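Local coordinates for protein deoxyribodipyrimidine photo-lyase (PDB 3UMV) that uses light and a bound FAD to split cyclobutane pyrimidine dimers in UV-damaged DNA back into two pyrimidines, at residues N170-V174 with W175-A179; K311-D314 with A315-E319; V210-D213 with R214-E218. One frame throughout, in Å; residues are numbered along the deposited sequence.

Interaction 1. Residues N170-V174 with W175-A179; sequences NVVPV and WTASA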
loop_
_atom_site.group_PDB
_atom_site.type_symbol
_atom_site.label_atom_id
_atom_site.label_comp_id
_atom_site.label_asym_id
_atom_site.label_seq_id
_atom_site.Cartn_x
_atom_site.Cartn_y
_atom_site.Cartn_z
ATOM N N ASN A 170 -1.857 -10.034 1.563
ATOM C CA ASN A 170 -3.260 -10.194 1.882
ATOM C C ASN A 170 -3.463 -11.391 2.817
ATOM O O ASN A 170 -2.721 -12.364 2.734
ATOM C CB ASN A 170 -4.067 -10.405 0.605
ATOM C CG ASN A 170 -4.067 -9.180 -0.292
ATOM O OD1 ASN A 170 -4.465 -8.095 0.134
ATOM N ND2 ASN A 170 -3.576 -9.334 -1.526
ATOM N N VAL A 171 -4.463 -11.311 3.696
ATOM C CA VAL A 171 -4.816 -12.439 4.555
ATOM C C VAL A 171 -5.302 -13.589 3.697
ATOM O O VAL A 171 -4.855 -14.727 3.855
ATOM C CB VAL A 171 -5.925 -12.080 5.588
ATOM C CG1 VAL A 171 -6.236 -13.282 6.462
ATOM C CG2 VAL A 171 -5.480 -10.901 6.449
ATOM N N VAL A 172 -6.241 -13.296 2.803
ATOM C CA VAL A 172 -6.723 -14.302 1.874
ATOM C C VAL A 172 -6.048 -14.024 0.534
ATOM O O VAL A 172 -6.134 -12.910 0.012
ATOM C CB VAL A 172 -8.263 -14.237 1.718
ATOM C CG1 VAL A 172 -8.758 -15.343 0.786
ATOM C CG2 VAL A 172 -8.966 -14.357 3.083
ATOM N N PRO A 173 -5.358 -15.021 -0.031
ATOM C CA PRO A 173 -4.647 -14.798 -1.298
ATOM C C PRO A 173 -5.544 -14.172 -2.351
ATOM O O PRO A 173 -6.704 -14.581 -2.490
ATOM C CB PRO A 173 -4.237 -16.211 -1.708
ATOM C CG PRO A 173 -4.105 -16.942 -0.412
ATOM C CD PRO A 173 -5.134 -16.374 0.511
ATOM N N VAL A 174 -5.021 -13.178 -3.070
ATOM C CA VAL A 174 -5.824 -12.415 -4.025
ATOM C C VAL A 174 -6.520 -13.291 -5.089
ATOM O O VAL A 174 -7.670 -13.029 -5.458
ATOM C CB VAL A 174 -4.977 -11.321 -4.714
ATOM C CG1 VAL A 174 -3.841 -11.961 -5.552
ATOM C CG2 VAL A 174 -5.870 -10.445 -5.585
ATOM N N TRP A 175 -5.838 -14.327 -5.576
ATOM C CA TRP A 175 -6.411 -15.173 -6.630
ATOM C C TRP A 175 -7.398 -16.199 -6.065
ATOM O O TRP A 175 -8.159 -16.826 -6.806
ATOM C CB TRP A 175 -5.293 -15.866 -7.436
ATOM C CG TRP A 175 -4.143 -16.241 -6.581
ATOM C CD1 TRP A 175 -4.111 -17.229 -5.632
ATOM C CD2 TRP A 175 -2.853 -15.622 -6.558
ATOM N NE1 TRP A 175 -2.878 -17.268 -5.028
ATOM C CE2 TRP A 175 -2.088 -16.290 -5.574
ATOM C CE3 TRP A 175 -2.267 -14.579 -7.278
ATOM C CZ2 TRP A 175 -0.778 -15.939 -5.288
ATOM C CZ3 TRP A 175 -0.962 -14.240 -7.001
ATOM C CH2 TRP A 175 -0.226 -14.919 -6.020
ATOM N N THR A 176 -7.400 -16.342 -4.744
ATOM C CA THR A 176 -8.288 -17.272 -4.062
ATOM C C THR A 176 -9.522 -16.566 -3.497
ATOM O O THR A 176 -10.620 -17.126 -3.489
ATOM C CB THR A 176 -7.551 -17.966 -2.917
ATOM O OG1 THR A 176 -6.455 -18.714 -3.453
ATOM C CG2 THR A 176 -8.478 -18.901 -2.162
ATOM N N ALA A 177 -9.360 -15.323 -3.045
ATOM C CA ALA A 177 -10.469 -14.631 -2.373
ATOM C C ALA A 177 -11.696 -14.572 -3.274
ATOM O O ALA A 177 -12.822 -14.843 -2.851
ATOM C CB ALA A 177 -10.047 -13.209 -1.970
ATOM N N SER A 178 -11.456 -14.177 -4.516
ATOM C CA SER A 178 -12.475 -14.187 -5.542
ATOM C C SER A 178 -11.806 -14.486 -6.870
ATOM O O SER A 178 -10.608 -14.228 -7.057
ATOM C CB SER A 178 -13.219 -12.853 -5.613
ATOM O OG SER A 178 -14.255 -12.912 -6.576
ATOM N N ALA A 179 -12.577 -15.063 -7.777
ATOM C CA ALA A 179 -12.104 -15.344 -9.121
ATOM C C ALA A 179 -12.368 -14.161 -10.046
ATOM O O ALA A 179 -12.004 -14.196 -11.224
ATOM C CB ALA A 179 -12.773 -16.613 -9.669
#

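Interaction 2. Residues K311-D314 with A315-E319; sequences KSVD and AFLEE. With FAD (flavin-adenine dinucleotide), chain I.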
loop_
_atom_site.group_PDB
_atom_site.type_symbol
_atom_site.label_atom_id
_atom_site.label_comp_id
_atom_site.label_asym_id
_atom_site.label_seq_id
_atom_site.Cartn_x
_atom_site.Cartn_y
_atom_site.Cartn_z
ATOM N N LYS A 311 -17.387 -3.986 19.085
ATOM C CA LYS A 311 -17.837 -3.159 17.962
ATOM C C LYS A 311 -16.698 -2.437 17.231
ATOM O O LYS A 311 -16.684 -2.370 15.994
ATOM C CB LYS A 311 -18.905 -2.162 18.414
ATOM C CG LYS A 311 -20.298 -2.502 17.909
ATOM C CD LYS A 311 -20.708 -3.905 18.328
ATOM C CE LYS A 311 -21.278 -4.703 17.156
ATOM N NZ LYS A 311 -20.255 -5.014 16.109
ATOM N N SER A 312 -15.748 -1.896 17.985
ATOM C CA SER A 312 -14.648 -1.157 17.382
ATOM C C SER A 312 -13.695 -2.098 16.654
ATOM O O SER A 312 -13.237 -1.808 15.550
ATOM C CB SER A 312 -13.884 -0.362 18.438
ATOM O OG SER A 312 -14.699 0.664 18.976
ATOM N N VAL A 313 -13.404 -3.232 17.276
ATOM C CA VAL A 313 -12.531 -4.197 16.629
ATOM C C VAL A 313 -13.154 -4.731 15.341
ATOM O O VAL A 313 -12.473 -4.835 14.328
ATOM C CB VAL A 313 -12.146 -5.348 17.568
ATOM C CG1 VAL A 313 -11.549 -6.503 16.767
ATOM C CG2 VAL A 313 -11.162 -4.847 18.616
ATOM N N ASP A 314 -14.443 -5.064 15.378
ATOM C CA ASP A 314 -15.146 -5.485 14.167
ATOM C C ASP A 314 -15.027 -4.439 13.046
ATOM O O ASP A 314 -14.788 -4.781 11.887
ATOM C CB ASP A 314 -16.617 -5.789 14.468
ATOM C CG ASP A 314 -16.802 -7.096 15.237
ATOM O OD1 ASP A 314 -17.966 -7.506 15.459
ATOM O OD2 ASP A 314 -15.784 -7.717 15.604
ATOM N N ALA A 315 -15.186 -3.168 13.401
ATOM C CA ALA A 315 -15.118 -2.089 12.427
ATOM C C ALA A 315 -13.702 -1.927 11.870
ATOM O O ALA A 315 -13.514 -1.730 10.672
ATOM C CB ALA A 315 -15.606 -0.795 13.055
ATOM N N PHE A 316 -12.712 -2.018 12.748
ATOM C CA PHE A 316 -11.308 -1.995 12.347
ATOM C C PHE A 316 -10.983 -3.121 11.352
ATOM O O PHE A 316 -10.421 -2.873 10.289
ATOM C CB PHE A 316 -10.417 -2.097 13.582
ATOM C CG PHE A 316 -8.941 -2.117 13.275
ATOM C CD1 PHE A 316 -8.168 -3.210 13.633
ATOM C CD2 PHE A 316 -8.328 -1.045 12.640
ATOM C CE1 PHE A 316 -6.806 -3.240 13.368
ATOM C CE2 PHE A 316 -6.960 -1.067 12.376
ATOM C CZ PHE A 316 -6.205 -2.177 12.736
ATOM N N LEU A 317 -11.345 -4.349 11.705
ATOM C CA LEU A 317 -11.147 -5.508 10.835
ATOM C C LEU A 317 -11.843 -5.358 9.472
ATOM O O LEU A 317 -11.343 -5.851 8.466
ATOM C CB LEU A 317 -11.606 -6.782 11.550
ATOM C CG LEU A 317 -10.651 -7.317 12.626
ATOM C CD1 LEU A 317 -11.347 -8.354 13.527
ATOM C CD2 LEU A 317 -9.386 -7.887 11.988
ATOM N N GLU A 318 -13.002 -4.703 9.440
ATOM C CA GLU A 318 -13.694 -4.448 8.172
ATOM C C GLU A 318 -12.839 -3.567 7.239
ATOM O O GLU A 318 -12.714 -3.837 6.032
ATOM C CB GLU A 318 -15.079 -3.826 8.431
ATOM C CG GLU A 318 -15.803 -3.274 7.195
ATOM C CD GLU A 318 -16.257 -4.356 6.212
ATOM O OE1 GLU A 318 -16.522 -4.014 5.035
ATOM O OE2 GLU A 318 -16.352 -5.538 6.611
ATOM N N GLU A 319 -12.237 -2.522 7.793
ATOM C CA GLU A 319 -11.421 -1.624 6.972
ATOM C C GLU A 319 -10.080 -2.285 6.664
ATOM O O GLU A 319 -9.604 -2.277 5.519
ATOM C CB GLU A 319 -11.220 -0.272 7.674
ATOM C CG GLU A 319 -12.508 0.370 8.197
ATOM C CD GLU A 319 -13.471 0.769 7.092
ATOM O OE1 GLU A 319 -13.050 1.477 6.146
ATOM O OE2 GLU A 319 -14.654 0.379 7.166
HETATM P PA FAD I . -7.586 3.340 9.713
HETATM O O1A FAD I . -8.974 3.901 9.784
HETATM O O2A FAD I . -6.936 3.109 11.049
HETATM O O5B FAD I . -7.639 1.991 8.854
HETATM C C5B FAD I . -6.774 0.906 9.110
HETATM C C4B FAD I . -6.364 0.245 7.790
HETATM O O4B FAD I . -7.488 -0.211 7.051
HETATM C C3B FAD I . -5.668 1.221 6.861
HETATM O O3B FAD I . -4.300 1.344 7.170
HETATM C C2B FAD I . -5.875 0.556 5.532
HETATM O O2B FAD I . -4.993 -0.544 5.411
HETATM C C1B FAD I . -7.268 -0.002 5.674
HETATM N N9A FAD I . -8.268 0.930 5.127
HETATM C C8A FAD I . -8.978 1.889 5.799
HETATM N N7A FAD I . -9.789 2.502 4.906
HETATM C C5A FAD I . -9.589 1.955 3.674
HETATM C C6A FAD I . -10.133 2.177 2.403
HETATM N N6A FAD I . -11.135 3.031 2.201
HETATM N N1A FAD I . -9.705 1.421 1.333
HETATM C C2A FAD I . -8.753 0.445 1.519
HETATM N N3A FAD I . -8.216 0.230 2.768
HETATM C C4A FAD I . -8.639 0.963 3.821
HETATM N N1 FAD I . -5.288 4.268 1.465
HETATM C C2 FAD I . -3.966 3.964 1.318
HETATM O O2 FAD I . -3.514 3.041 1.996
HETATM N N3 FAD I . -3.181 4.659 0.415
HETATM C C4 FAD I . -3.719 5.686 -0.340
HETATM O O4 FAD I . -3.013 6.308 -1.141
HETATM C C4X FAD I . -5.069 5.980 -0.190
HETATM N N5 FAD I . -5.661 6.998 -0.901
HETATM C C5X FAD I . -7.008 7.263 -0.754
HETATM C C6 FAD I . -7.609 8.281 -1.507
HETATM C C7 FAD I . -8.972 8.555 -1.356
HETATM C C7M FAD I . -9.596 9.645 -2.188
HETATM C C8 FAD I . -9.722 7.810 -0.441
HETATM C C8M FAD I . -11.186 8.060 -0.232
HETATM C C9 FAD I . -9.114 6.816 0.306
HETATM C C9A FAD I . -7.768 6.541 0.149
HETATM N N10 FAD I . -7.170 5.550 0.901
HETATM C C10 FAD I . -5.837 5.278 0.715
HETATM C "C1'" FAD I . -7.953 4.725 1.913
HETATM C "C2'" FAD I . -7.956 5.320 3.357
HETATM O "O2'" FAD I . -8.278 6.715 3.420
HETATM C "C3'" FAD I . -6.637 5.111 4.123
HETATM O "O3'" FAD I . -6.266 3.760 4.043
HETATM C "C4'" FAD I . -6.726 5.499 5.601
HETATM O "O4'" FAD I . -7.094 6.860 5.716
HETATM C "C5'" FAD I . -5.368 5.228 6.246
HETATM O "O5'" FAD I . -5.205 5.771 7.534
HETATM P P FAD I . -5.151 4.784 8.799
HETATM O O1P FAD I . -4.140 3.676 8.573
HETATM O O2P FAD I . -4.867 5.587 10.042
HETATM O O3P FAD I . -6.690 4.305 8.754
#

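Interaction 3. Residues V210-D213 with R214-E218; sequences VPWD and REQPE. With URE (urea), chain N.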
loop_
_atom_site.group_PDB
_atom_site.type_symbol
_atom_site.label_atom_id
_atom_site.label_comp_id
_atom_site.label_asym_id
_atom_site.label_seq_id
_atom_site.Cartn_x
_atom_site.Cartn_y
_atom_site.Cartn_z
ATOM N N VAL A 210 20.979 -23.777 5.945
ATOM C CA VAL A 210 22.435 -23.881 6.006
ATOM C C VAL A 210 23.042 -22.496 5.810
ATOM O O VAL A 210 22.442 -21.639 5.167
ATOM C CB VAL A 210 22.998 -24.875 4.960
ATOM C CG1 VAL A 210 22.357 -26.244 5.126
ATOM C CG2 VAL A 210 22.790 -24.358 3.550
ATOM N N PRO A 211 24.235 -22.264 6.373
ATOM C CA PRO A 211 24.830 -20.928 6.285
ATOM C C PRO A 211 25.136 -20.511 4.851
ATOM O O PRO A 211 25.314 -21.354 3.968
ATOM C CB PRO A 211 26.127 -21.065 7.091
ATOM C CG PRO A 211 26.407 -22.525 7.118
ATOM C CD PRO A 211 25.080 -23.198 7.135
ATOM N N TRP A 212 25.210 -19.204 4.628
ATOM C CA TRP A 212 25.481 -18.683 3.301
ATOM C C TRP A 212 26.965 -18.717 2.986
ATOM O O TRP A 212 27.782 -18.146 3.710
ATOM C CB TRP A 212 24.955 -17.258 3.169
ATOM C CG TRP A 212 25.129 -16.690 1.804
ATOM C CD1 TRP A 212 26.177 -15.945 1.356
ATOM C CD2 TRP A 212 24.221 -16.814 0.702
ATOM N NE1 TRP A 212 25.982 -15.593 0.041
ATOM C CE2 TRP A 212 24.784 -16.110 -0.383
ATOM C CE3 TRP A 212 22.991 -17.450 0.527
ATOM C CZ2 TRP A 212 24.163 -16.033 -1.627
ATOM C CZ3 TRP A 212 22.366 -17.360 -0.706
ATOM C CH2 TRP A 212 22.954 -16.658 -1.767
ATOM N N ASP A 213 27.305 -19.383 1.891
ATOM C CA ASP A 213 28.697 -19.549 1.510
ATOM C C ASP A 213 28.935 -19.152 0.054
ATOM O O ASP A 213 29.909 -19.580 -0.562
ATOM C CB ASP A 213 29.120 -21.005 1.726
ATOM C CG ASP A 213 28.462 -21.958 0.738
ATOM O OD1 ASP A 213 29.115 -22.956 0.360
ATOM O OD2 ASP A 213 27.304 -21.715 0.333
ATOM N N ARG A 214 28.041 -18.340 -0.501
ATOM C CA ARG A 214 28.174 -17.928 -1.894
ATOM C C ARG A 214 28.640 -16.477 -1.988
ATOM O O ARG A 214 29.241 -15.945 -1.053
ATOM C CB ARG A 214 26.851 -18.108 -2.644
ATOM C CG ARG A 214 26.244 -19.497 -2.539
ATOM C CD ARG A 214 27.181 -20.578 -3.067
ATOM N NE ARG A 214 26.618 -21.911 -2.857
ATOM C CZ ARG A 214 25.802 -22.519 -3.711
ATOM N NH1 ARG A 214 25.456 -21.918 -4.842
ATOM N NH2 ARG A 214 25.334 -23.730 -3.435
ATOM N N GLU A 215 28.353 -15.844 -3.121
ATOM C CA GLU A 215 28.684 -14.440 -3.325
ATOM C C GLU A 215 28.114 -13.594 -2.192
ATOM O O GLU A 215 26.940 -13.718 -1.839
ATOM C CB GLU A 215 28.146 -13.949 -4.674
ATOM C CG GLU A 215 28.096 -12.429 -4.811
ATOM C CD GLU A 215 27.636 -11.967 -6.187
ATOM O OE1 GLU A 215 26.893 -10.964 -6.262
ATOM O OE2 GLU A 215 28.023 -12.600 -7.192
ATOM N N GLN A 216 28.957 -12.736 -1.632
ATOM C CA GLN A 216 28.573 -11.867 -0.529
ATOM C C GLN A 216 27.976 -10.567 -1.067
ATOM O O GLN A 216 28.473 -10.016 -2.055
ATOM C CB GLN A 216 29.807 -11.564 0.322
ATOM C CG GLN A 216 29.500 -11.178 1.753
ATOM C CD GLN A 216 28.917 -12.327 2.555
ATOM O OE1 GLN A 216 29.411 -13.454 2.502
ATOM N NE2 GLN A 216 27.857 -12.044 3.304
ATOM N N PRO A 217 26.913 -10.059 -0.419
ATOM C CA PRO A 217 26.335 -8.810 -0.915
ATOM C C PRO A 217 27.341 -7.680 -0.759
ATOM O O PRO A 217 28.133 -7.685 0.183
ATOM C CB PRO A 217 25.124 -8.585 0.010
ATOM C CG PRO A 217 24.840 -9.948 0.626
ATOM C CD PRO A 217 26.207 -10.561 0.773
ATOM N N GLU A 218 27.325 -6.737 -1.692
ATOM C CA GLU A 218 28.202 -5.581 -1.611
ATOM C C GLU A 218 27.742 -4.681 -0.469
ATOM O O GLU A 218 26.547 -4.553 -0.220
ATOM C CB GLU A 218 28.174 -4.818 -2.935
ATOM C CG GLU A 218 28.477 -5.708 -4.131
ATOM C CD GLU A 218 29.033 -4.941 -5.316
ATOM O OE1 GLU A 218 30.019 -5.418 -5.918
ATOM O OE2 GLU A 218 28.481 -3.867 -5.646
HETATM C C URE N . 25.135 -6.401 -4.665
HETATM O O URE N . 25.051 -6.593 -3.463
HETATM N N1 URE N . 24.541 -5.366 -5.199
HETATM N N2 URE N . 25.811 -7.234 -5.417
#

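Interaction 1. Residues N170-V174 with W175-A179
Pro173 and Ala177 close the first turn of the short helix 174-177, which follows the last strand of the photolyase alpha/beta domain. The backbone bonds centre on one atom. Pro173 O accepts from Ala177 N at 2.8 Å, nearly along the C=O axis. It also accepts from Thr176 N at 2.9 Å, and this second donor stands above the carbonyl plane. One carbonyl oxygen is thus gripped by two N-H groups, an i+4 and an i+3 bond at the start of the helix.

The apolar contacts lie on two sides of this turn. On one, Val172 CG1 meets Ala177 CB at 3.7 Å, and Met196 and Phe188 pack around the pair. On the other, the indole of Trp175 turns back beside Pro173 and Val174. Its CG sits between the backbone N and the carbonyl carbon (chi1 36°), which brings the ring back against the preceding residues. Pro173 CB lies 3.7 Å from Trp175 NE1, and the ring nitrogen itself donates to Ser24 O. With an alanine here, Ser24 O is likely to lose its indole donor, and the side of Pro173 and Val174 would probably lose its cover.

Backbone atoms link the turn to helix 310-333. Glu325, an FAD-site residue by similarity, accepts from the backbone N atoms of Val171 and Val172, and Ser178 O accepts from Tyr333 OH. The side chains of Val174 and Trp175 cross at about a right angle, with Val174 CG1 3.5 Å from Trp175 CE3.

Interaction 2. Residues K311-D314 with A315-E319
The ring of Phe316 meets the FAD obliquely, with CE2 3.8 Å from FAD C5B. Phe260 meets the same ring with the planes at about 50°, and Leu284 and Ser282 also touch the side chain. CG is anti to the backbone N (chi1 179°), which carries the ring out from the helix to the adenosine ribose of the cofactor. Nearly one turn on, Glu319 CB packs 3.6 Å from FAD C8A of the adenine.

Val313 and Leu317 lie side by side and point the same way. Val313 CG1 meets Leu317 CD1 at 3.7 Å, and Ala302 of helix 295-305 packs on both. Leu317 N donates to Val313 O at 2.9 Å in an almost straight bond of 176°. Phe316 N bonds to Ser312 O in the same i+4 pattern.

On another side, Lys311 NZ forms a salt bridge with Asp314 OD1 at 3.4 Å, whose hydrogen bond is weak. Arg306 is the stronger partner of this carboxylate. Glu318 is paired with Arg189, and Ser312 OG is bonded to Lys266 O. The backbone bonds and the Val313-Leu317 pair are regular i to i+4 contacts of helix 310-333, one face of which lines the FAD pocket of the photolyase.

Interaction 3. Residues V210-D213 with R214-E218
Trp212 lays one face of its indole against Arg214, whose CB stands 3.3 Å above the ring plane, offset toward the rim. The nearest ring atom is CZ2, at 3.5 Å from Arg214 CB. Over a face of the ring also lies Arg214 N. The two side chains cross at about a right angle, and the indole and guanidinium planes are 32° apart.

The edge of the same ring makes the main polar bond. Trp212 NE1 donates to Glu215 O at 2.8 Å. The oxygen lies close to the ring plane, but the donor stands well above the carbonyl plane and so does not meet a lone pair. Trp212 CG is anti to the backbone N (chi1 -177°), which carries the indole far enough for NE1 to reach a carbonyl three residues on. Gln216 OE1 sits more loosely at the ring edge, 4.2 Å from Trp212 CD1.

The segment belongs to the irregular loop between helices 196-199 and 222-231, and it turns on the surface beside the edge strand 111-114 of the alpha/beta sheet. Phe112 of that strand touches Trp212, Glu215 and Pro217. Pro110 and Leu128 also pack on the indole.

Asp213 OD2 forms a salt bridge with Arg214 NE at 3.3 Å, its hydrogen bond weak, approaching the guanidinium edge with the two planes 65° apart. Glu215 is paired with Arg127. Glu218 N donates to O of a bound urea at 2.9 Å, and Leu113 O bonds the same urea.

From the N terminus the order is interaction 1, interaction 3, interaction 2. All are local and in series, so none nests in or crosses another. Interaction 1 forms the turn where the chain, after strand 162-166, enters helix 174-177. Interaction 3 then closes a bend in the long loop before helix 222-231, a loop that packs against strand 111-114. Interaction 2 lies within helix 310-333. Interactions 1 and 2 have their nearest atoms about 7 Å apart and do not touch, but helix 310-333 joins them, since its later residues touch Asn170, Val174 and Ser178. Interaction 3 is remote, with its centre about 44 Å from that of interaction 2.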